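Local coordinates for putative uncharacterized protein (Mycobacterium avium, PDB 2Z6V) that is of uncharacterised function but has the fold of a sulfotransferase, and so probably transfers a sulfuryl group from an activated donor to an acceptor not yet identified, at residues Leu109-Met114 against Ser246-Ser251; Pro115-Thr120 against Ile269-Asp274; His333-Glu338 against Phe406-Glu411. All blocks are in the same frame, centred on the assembly; numbering follows the deposited sequence.

Contact 1 (Leu109-Met114 against Ser246-Ser251); sequences LIVLGM and SLKMPS. With PLM (palmitic acid), chain C.
Val-111 and Leu-247 lie at the middle of a pair of neighbouring parallel strands, and Pro-250 finishes the pairing where the second strand breaks up. The axes of the short strand segments 109-113 and 246-248 run 16° apart. Leu-247 is held by both of its peptide groups: its N gives a nearly straight bond to Leu-109 O (2.6 Å), while its O takes Val-111 N at 2.8 Å, with that donor tilted away from the carbonyl plane. Val-111 O then accepts Met-249 N at 3.1 Å. On one face of the sheet, Val-111 and Lys-248 run side by side in the same direction. With Val-111 CG1 anti to the backbone N (chi1 179°), that branch follows the lysine chain and comes 4.2 Å from Lys-248 CD. The lysine bends further out, and NZ bonds to Thr-119 OG1. Leu-247 points to the other face, where its CB lies 4.2 Å from Ile-110 CG1. At Pro-250 the chain turns into a 3-10 segment, yet its carbonyl still receives Gly-113 N at 3.2 Å, in plane and on a lone pair. The proline ring itself packs on the bound palmitic acid. The backbones of Ile-110 and Leu-112 bond to strand 267-272, so strand 109-113 is flanked within the parallel sheet by 244-248 and 267-272, while Met-114 reaches helix 301-326 and Met-249 rests on helix 192-195.

Contact 2 (Pro115-Thr120 against Ile269-Asp274); sequences PRTGTT and IWAHRD. With PLM (palmitic acid), chain C; SO4 (sulfate ion), chain B.
Thr-117 has its OG1 tucked between the backbone N and the carbonyl carbon (chi1 43°), which leaves CG2 beside the backbone N, packed on Ala-271 O (3.7 Å) and Arg-273 CB (4.0 Å). Arg-273 runs out straight, with CG anti to the backbone N (chi1 -179°), and the two side chains slide past each other in opposite directions. The loop joins strand 109-113 to helix 120-126, and its PRTGTT sequence and sulfate fit the P-loop-like phosphosulfate-binding loop of sulfotransferases. Thr-119 places its own methyl against Ala-271 CB. Farther along, Arg-273 CD passes 3.5 Å from Arg-116 O. The guanidinium end keeps its edge toward Gly-118 N, and its NE forms a salt bridge with Glu-411. Between the two segments the contact is packing, without hydrogen bonds, and it lays the loop against the end of the strand. The loop amides grip the anion, which probably comes from the crystallisation liquor: Thr-120 N bonds to sulfate O4 at 3.2 Å, and Thr-119 adds weak bonds from N and from OG1, whose stronger partner is Lys-248 NZ. Arg-116 NE bonds to Ser-281 OG, and over one face of its guanidinium lies sulfate O1, the oxygen that takes Gly-118 N at 3.0 Å.

Contact 3 (His333-Glu338 against Phe406-Glu411); sequences HMYYHE and FDIELE
The imidazole of His-337 is sandwiched: Glu-409 CB presses on one face and Tyr-335 CB, from the histidine's own segment, on the other. Glu-409 CB stands 3.6 Å from the centroid of the His-337 ring, a CH-pi contact, and the carboxylate beyond it stacks with the ring at only 15° between planes. Glu-409 OE1 accordingly lies 3.8 Å from His-337 CD2, although the polar end of this glutamate is claimed by Arg-341 in a salt bridge through OE2. His-337 holds its CG between the backbone N and the carbonyl carbon (chi1 64°), which sets the ring against Glu-409 CB. The polar link between the segments runs through a water in the plane of that ring, 3.1 Å from His-337 NE2. The same water donates to Asp-407 OD2 (3.2 Å) and, weakly, to Glu-338 OE2. Asp-407 centres an inverse gamma turn, and its carbonyl O approaches the Tyr-335 ring obliquely, 3.4 Å from Tyr-335 CE1. Ile-408 CG1 comes in at the edge of that tyrosine, 3.9 Å from the same CE1. At one end the His-333 and Phe-406 rings meet obliquely, with centroids 4.5 Å apart; at the other the Glu-411 carboxylate stands at the edge of Tyr-336 and also salt-bridges Arg-273, whose guanidinium makes a cation-pi contact with that tyrosine. The chain leaving helix 392-405 thus runs beside strand 331-335, an outermost strand of the sheet, and the start of helix 336-341, with Phe-406 reaching inward to Trp-270 and His-272 of strand 267-272 and to helix 301-326.

How the contacts relate
From the N terminus, the chain first enters the sheet at 109-114 and continues directly into 115-120. Contact 1 closes when 246-251 returns beside the first strand, and contact 2 closes shortly afterwards at 269-274, so their two long loops cross. They are joined through the backbone of Ile-110 and Ile-269 and through Lys-248 with Thr-119, and both touch the palmitic acid. Contact 3 follows in series, bringing the C-terminal tail onto 333-338. It meets contact 2 through the backbone of His-272 and Met-334 and through Asp-274 with Glu-411. Together the three tie four adjacent strands, the sulfate-holding loop and the C-terminal tail into one continuous block.

Contact 1 (Leu109-Met114 against Ser246-Ser251)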
# COMPACT_ATOMS: atom_id res chain seq x y z
N LEU A 109 0.14 6.78 13.34
CA LEU A 109 0.72 7.75 12.43
C LEU A 109 0.48 7.16 11.05
O LEU A 109 0.98 6.09 10.75
CB LEU A 109 2.21 7.86 12.73
CG LEU A 109 2.98 9.10 12.28
CD1 LEU A 109 2.21 10.36 12.64
CD2 LEU A 109 4.35 9.08 12.96
N ILE A 110 -0.31 7.85 10.22
CA ILE A 110 -0.64 7.33 8.90
C ILE A 110 -0.31 8.25 7.72
O ILE A 110 -0.77 9.39 7.68
CB ILE A 110 -2.15 7.00 8.81
CG1 ILE A 110 -2.55 6.08 9.97
CG2 ILE A 110 -2.46 6.32 7.49
CD1 ILE A 110 -4.01 5.65 9.95
N VAL A 111 0.47 7.74 6.77
CA VAL A 111 0.86 8.52 5.59
C VAL A 111 -0.06 8.21 4.40
O VAL A 111 -0.26 7.05 4.05
CB VAL A 111 2.32 8.20 5.16
CG1 VAL A 111 2.69 9.01 3.92
CG2 VAL A 111 3.27 8.52 6.31
N LEU A 112 -0.62 9.25 3.79
CA LEU A 112 -1.54 9.07 2.68
C LEU A 112 -1.31 10.12 1.60
O LEU A 112 -0.49 11.02 1.77
CB LEU A 112 -2.98 9.17 3.19
CG LEU A 112 -3.33 10.45 3.97
CD1 LEU A 112 -3.65 11.59 3.00
CD2 LEU A 112 -4.52 10.19 4.89
N GLY A 113 -2.04 10.00 0.50
CA GLY A 113 -1.89 10.96 -0.59
C GLY A 113 -1.90 10.25 -1.93
O GLY A 113 -2.51 9.20 -2.08
N MET A 114 -1.22 10.83 -2.91
CA MET A 114 -1.16 10.21 -4.23
C MET A 114 -0.05 9.18 -4.25
O MET A 114 0.87 9.21 -3.42
CB MET A 114 -0.82 11.24 -5.32
CG MET A 114 -1.70 12.46 -5.41
SD MET A 114 -1.11 13.56 -6.73
CE MET A 114 0.38 14.26 -5.95
N SER A 246 2.98 3.12 12.88
CA SER A 246 3.38 4.02 11.81
C SER A 246 2.90 3.29 10.56
O SER A 246 3.42 2.22 10.24
CB SER A 246 4.90 4.19 11.76
OG SER A 246 5.28 4.85 10.57
N LEU A 247 1.92 3.84 9.87
CA LEU A 247 1.37 3.18 8.70
C LEU A 247 1.42 4.04 7.46
O LEU A 247 1.55 5.26 7.54
CB LEU A 247 -0.08 2.78 8.97
CG LEU A 247 -0.26 2.01 10.28
CD1 LEU A 247 -1.73 1.96 10.66
CD2 LEU A 247 0.31 0.62 10.10
N LYS A 248 1.30 3.37 6.31
CA LYS A 248 1.32 4.04 5.02
C LYS A 248 0.53 3.29 3.95
O LYS A 248 0.48 2.07 3.94
CB LYS A 248 2.76 4.23 4.52
CG LYS A 248 2.85 4.88 3.15
CD LYS A 248 4.26 5.32 2.77
CE LYS A 248 5.13 4.15 2.34
NZ LYS A 248 6.47 4.60 1.84
N MET A 249 -0.07 4.07 3.05
CA MET A 249 -0.83 3.58 1.91
C MET A 249 -1.45 4.79 1.23
O MET A 249 -2.31 5.46 1.81
CB MET A 249 -1.94 2.61 2.31
CG MET A 249 -2.72 2.12 1.09
SD MET A 249 -3.96 0.86 1.39
CE MET A 249 -5.46 1.85 1.51
N PRO A 250 -1.02 5.09 0.00
CA PRO A 250 -1.55 6.24 -0.74
C PRO A 250 -3.07 6.32 -0.78
O PRO A 250 -3.64 7.35 -0.41
CB PRO A 250 -0.92 6.08 -2.12
CG PRO A 250 0.43 5.50 -1.81
CD PRO A 250 0.12 4.47 -0.72
N SER A 251 -3.74 5.25 -1.21
CA SER A 251 -5.20 5.27 -1.31
C SER A 251 -5.95 5.44 0.01
O SER A 251 -7.18 5.39 0.02
CB SER A 251 -5.72 4.03 -2.06
OG SER A 251 -5.26 2.82 -1.48
C1 PLM C . -4.00 -0.02 -9.63
O1 PLM C . -4.89 0.34 -10.42
O2 PLM C . -3.89 -1.16 -9.12
C2 PLM C . -2.94 1.01 -9.23
C3 PLM C . -3.59 2.33 -8.80
C4 PLM C . -2.56 3.34 -8.27
C5 PLM C . -1.83 2.81 -7.04
C6 PLM C . -0.69 1.86 -7.42
C7 PLM C . -0.20 1.11 -6.18
C8 PLM C . -1.21 0.05 -5.75
C9 PLM C . -1.31 0.01 -4.23
CA PLM C . 0.07 -0.13 -3.58
CB PLM C . 0.04 0.32 -2.11
CC PLM C . -0.49 1.75 -2.02
CD PLM C . -2.02 1.77 -2.10
CE PLM C . -2.56 3.14 -2.53
CF PLM C . -2.11 3.46 -3.96
CG PLM C . -2.74 4.75 -4.48

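Contact 2 (Pro115-Thr120 against Ile269-Asp274)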
# COMPACT_ATOMS: atom_id res chain seq x y z
N PRO A 115 -0.12 8.22 -5.19
CA PRO A 115 0.95 7.22 -5.24
C PRO A 115 2.11 7.91 -5.97
O PRO A 115 1.91 8.93 -6.64
CB PRO A 115 0.33 6.09 -6.05
CG PRO A 115 -0.61 6.81 -6.97
CD PRO A 115 -1.25 7.83 -6.06
N ARG A 116 3.32 7.39 -5.82
CA ARG A 116 4.48 7.98 -6.50
C ARG A 116 4.91 9.33 -5.93
O ARG A 116 5.43 10.17 -6.66
CB ARG A 116 4.19 8.14 -8.00
CG ARG A 116 3.50 6.95 -8.63
CD ARG A 116 4.19 5.67 -8.23
NE ARG A 116 5.61 5.72 -8.54
CZ ARG A 116 6.50 4.84 -8.12
NH1 ARG A 116 6.12 3.82 -7.35
NH2 ARG A 116 7.78 4.97 -8.47
N THR A 117 4.70 9.54 -4.64
CA THR A 117 5.09 10.80 -4.01
C THR A 117 6.49 10.74 -3.41
O THR A 117 6.96 11.73 -2.84
CB THR A 117 4.10 11.21 -2.90
OG1 THR A 117 3.75 10.06 -2.12
CG2 THR A 117 2.85 11.83 -3.50
N GLY A 118 7.15 9.59 -3.53
CA GLY A 118 8.50 9.41 -3.01
C GLY A 118 8.62 9.48 -1.50
O GLY A 118 9.53 10.11 -0.97
N THR A 119 7.71 8.80 -0.82
CA THR A 119 7.64 8.78 0.64
C THR A 119 8.52 7.74 1.31
O THR A 119 8.69 7.75 2.52
CB THR A 119 6.19 8.54 1.11
OG1 THR A 119 5.81 7.18 0.82
CG2 THR A 119 5.24 9.49 0.39
N THR A 120 9.07 6.83 0.51
CA THR A 120 9.92 5.77 1.04
C THR A 120 10.80 6.17 2.24
O THR A 120 10.76 5.51 3.27
CB THR A 120 10.81 5.18 -0.07
OG1 THR A 120 11.76 4.27 0.51
CG2 THR A 120 11.55 6.29 -0.83
N ILE A 269 -0.50 12.15 8.03
CA ILE A 269 0.62 12.78 7.35
C ILE A 269 0.28 12.73 5.87
O ILE A 269 0.24 11.66 5.28
CB ILE A 269 1.94 12.02 7.56
CG1 ILE A 269 2.31 12.00 9.04
CG2 ILE A 269 3.05 12.67 6.75
CD1 ILE A 269 3.55 11.22 9.33
N TRP A 270 0.00 13.88 5.28
CA TRP A 270 -0.33 13.96 3.86
C TRP A 270 0.97 14.17 3.09
O TRP A 270 1.68 15.16 3.31
CB TRP A 270 -1.29 15.13 3.63
CG TRP A 270 -1.97 15.16 2.30
CD1 TRP A 270 -1.51 14.63 1.13
CD2 TRP A 270 -3.20 15.83 1.98
NE1 TRP A 270 -2.38 14.92 0.10
CE2 TRP A 270 -3.43 15.65 0.60
CE3 TRP A 270 -4.14 16.55 2.73
CZ2 TRP A 270 -4.55 16.18 -0.06
CZ3 TRP A 270 -5.26 17.08 2.09
CH2 TRP A 270 -5.46 16.89 0.70
N ALA A 271 1.30 13.23 2.20
CA ALA A 271 2.53 13.32 1.40
C ALA A 271 2.26 14.02 0.07
O ALA A 271 1.34 13.64 -0.65
CB ALA A 271 3.09 11.92 1.15
N HIS A 272 3.07 15.02 -0.25
CA HIS A 272 2.89 15.79 -1.47
C HIS A 272 4.04 15.71 -2.46
O HIS A 272 5.19 15.45 -2.09
CB HIS A 272 2.65 17.27 -1.14
CG HIS A 272 1.47 17.51 -0.26
ND1 HIS A 272 0.17 17.35 -0.69
CD2 HIS A 272 1.39 17.87 1.05
CE1 HIS A 272 -0.65 17.60 0.31
NE2 HIS A 272 0.06 17.91 1.38
N ARG A 273 3.72 15.96 -3.72
CA ARG A 273 4.70 15.97 -4.80
C ARG A 273 4.01 16.45 -6.07
O ARG A 273 2.78 16.42 -6.17
CB ARG A 273 5.27 14.56 -5.03
CG ARG A 273 6.32 14.53 -6.14
CD ARG A 273 7.05 13.19 -6.22
NE ARG A 273 8.11 13.24 -7.22
CZ ARG A 273 8.93 12.23 -7.50
NH1 ARG A 273 8.81 11.07 -6.87
NH2 ARG A 273 9.87 12.37 -8.43
N ASP A 274 4.82 16.92 -7.02
CA ASP A 274 4.34 17.39 -8.31
C ASP A 274 3.30 16.38 -8.80
O ASP A 274 3.62 15.23 -9.07
CB ASP A 274 5.53 17.43 -9.28
CG ASP A 274 5.17 18.02 -10.63
OD1 ASP A 274 4.06 17.73 -11.14
OD2 ASP A 274 6.01 18.77 -11.17
C1 PLM C . -4.00 -0.02 -9.63
O1 PLM C . -4.89 0.34 -10.42
O2 PLM C . -3.89 -1.16 -9.12
C2 PLM C . -2.94 1.01 -9.23
C3 PLM C . -3.59 2.33 -8.80
C4 PLM C . -2.56 3.34 -8.27
C5 PLM C . -1.83 2.81 -7.04
C6 PLM C . -0.69 1.86 -7.42
C7 PLM C . -0.20 1.11 -6.18
C8 PLM C . -1.21 0.05 -5.75
C9 PLM C . -1.31 0.01 -4.23
CA PLM C . 0.07 -0.13 -3.58
CB PLM C . 0.04 0.32 -2.11
CC PLM C . -0.49 1.75 -2.02
CD PLM C . -2.02 1.77 -2.10
CE PLM C . -2.56 3.14 -2.53
CF PLM C . -2.11 3.46 -3.96
CG PLM C . -2.74 4.75 -4.48
S SO4 B . 6.60 6.01 -3.32
O1 SO4 B . 7.05 6.75 -4.52
O2 SO4 B . 5.17 6.26 -3.07
O3 SO4 B . 6.82 4.57 -3.54
O4 SO4 B . 7.39 6.44 -2.15

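Contact 3 (His333-Glu338 against Phe406-Glu411)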
# COMPACT_ATOMS: atom_id res chain seq x y z
N HIS A 333 1.93 18.19 6.60
CA HIS A 333 2.24 18.14 5.18
C HIS A 333 3.69 17.88 4.86
O HIS A 333 4.57 18.69 5.14
CB HIS A 333 1.73 19.40 4.48
CG HIS A 333 0.24 19.54 4.55
ND1 HIS A 333 -0.38 20.52 5.29
CD2 HIS A 333 -0.74 18.75 4.07
CE1 HIS A 333 -1.68 20.33 5.26
NE2 HIS A 333 -1.93 19.26 4.52
N MET A 334 3.92 16.72 4.28
CA MET A 334 5.26 16.30 3.92
C MET A 334 5.44 16.47 2.41
O MET A 334 4.79 15.80 1.61
CB MET A 334 5.44 14.85 4.33
CG MET A 334 6.80 14.28 4.04
SD MET A 334 6.80 12.59 4.60
CE MET A 334 5.89 11.79 3.25
N TYR A 335 6.32 17.39 2.04
CA TYR A 335 6.59 17.68 0.64
C TYR A 335 7.80 16.92 0.14
O TYR A 335 8.82 16.82 0.83
CB TYR A 335 6.82 19.18 0.45
CG TYR A 335 5.60 20.03 0.75
CD1 TYR A 335 4.66 20.31 -0.25
CD2 TYR A 335 5.37 20.52 2.03
CE1 TYR A 335 3.52 21.07 0.03
CE2 TYR A 335 4.23 21.28 2.32
CZ TYR A 335 3.32 21.55 1.32
OH TYR A 335 2.20 22.31 1.61
N TYR A 336 7.69 16.38 -1.06
CA TYR A 336 8.78 15.64 -1.68
C TYR A 336 10.05 16.48 -1.73
O TYR A 336 11.14 16.01 -1.39
CB TYR A 336 8.39 15.22 -3.10
CG TYR A 336 9.50 14.56 -3.86
CD1 TYR A 336 10.01 13.32 -3.46
CD2 TYR A 336 10.05 15.16 -4.99
CE1 TYR A 336 11.04 12.71 -4.16
CE2 TYR A 336 11.09 14.56 -5.70
CZ TYR A 336 11.58 13.33 -5.28
OH TYR A 336 12.59 12.72 -5.98
N HIS A 337 9.91 17.74 -2.16
CA HIS A 337 11.06 18.60 -2.26
C HIS A 337 11.74 18.87 -0.92
O HIS A 337 12.94 19.11 -0.88
CB HIS A 337 10.70 19.92 -2.96
CG HIS A 337 9.70 20.77 -2.23
ND1 HIS A 337 8.35 20.73 -2.49
CD2 HIS A 337 9.87 21.71 -1.27
CE1 HIS A 337 7.73 21.62 -1.73
NE2 HIS A 337 8.63 22.22 -0.98
N GLU A 338 10.98 18.83 0.16
CA GLU A 338 11.55 19.06 1.49
C GLU A 338 12.22 17.79 1.99
O GLU A 338 13.22 17.83 2.71
CB GLU A 338 10.47 19.50 2.48
CG GLU A 338 10.25 21.01 2.53
CD GLU A 338 9.16 21.42 3.52
OE1 GLU A 338 9.12 20.87 4.64
OE2 GLU A 338 8.34 22.31 3.17
N PHE A 406 -1.96 23.79 -1.69
CA PHE A 406 -0.67 23.32 -1.20
C PHE A 406 0.48 23.85 -2.05
O PHE A 406 0.46 23.77 -3.27
CB PHE A 406 -0.64 21.79 -1.18
CG PHE A 406 -1.63 21.19 -0.23
CD1 PHE A 406 -1.51 21.38 1.14
CD2 PHE A 406 -2.69 20.42 -0.71
CE1 PHE A 406 -2.42 20.83 2.03
CE2 PHE A 406 -3.61 19.85 0.18
CZ PHE A 406 -3.48 20.06 1.55
N ASP A 407 1.50 24.39 -1.38
CA ASP A 407 2.66 24.96 -2.05
C ASP A 407 3.65 23.89 -2.49
O ASP A 407 4.65 23.64 -1.82
CB ASP A 407 3.33 25.97 -1.11
CG ASP A 407 4.55 26.62 -1.73
OD1 ASP A 407 4.44 27.16 -2.85
OD2 ASP A 407 5.62 26.60 -1.07
N ILE A 408 3.37 23.28 -3.64
CA ILE A 408 4.22 22.21 -4.16
C ILE A 408 5.21 22.68 -5.22
O ILE A 408 4.84 23.32 -6.20
CB ILE A 408 3.37 21.07 -4.76
CG1 ILE A 408 2.48 20.47 -3.68
CG2 ILE A 408 4.29 20.01 -5.38
CD1 ILE A 408 1.58 19.37 -4.16
N GLU A 409 6.48 22.34 -5.00
CA GLU A 409 7.56 22.70 -5.91
C GLU A 409 7.56 21.75 -7.10
O GLU A 409 7.88 20.57 -6.97
CB GLU A 409 8.88 22.62 -5.15
CG GLU A 409 10.07 23.25 -5.84
CD GLU A 409 11.20 23.53 -4.86
OE1 GLU A 409 10.96 24.25 -3.87
OE2 GLU A 409 12.33 23.03 -5.09
N LEU A 410 7.19 22.25 -8.27
CA LEU A 410 7.13 21.42 -9.47
C LEU A 410 8.48 21.02 -10.04
O LEU A 410 9.48 21.72 -9.87
CB LEU A 410 6.30 22.12 -10.54
CG LEU A 410 4.85 22.43 -10.14
CD1 LEU A 410 4.13 23.07 -11.31
CD2 LEU A 410 4.14 21.15 -9.70
N GLU A 411 8.50 19.88 -10.73
CA GLU A 411 9.70 19.34 -11.36
C GLU A 411 9.51 19.29 -12.88
O GLU A 411 10.07 18.43 -13.56
CB GLU A 411 9.95 17.92 -10.84
CG GLU A 411 9.95 17.77 -9.33
CD GLU A 411 9.80 16.32 -8.89
OE1 GLU A 411 8.70 15.75 -9.05
OE2 GLU A 411 10.78 15.74 -8.39
O HOH W 1 7.18 24.39 0.72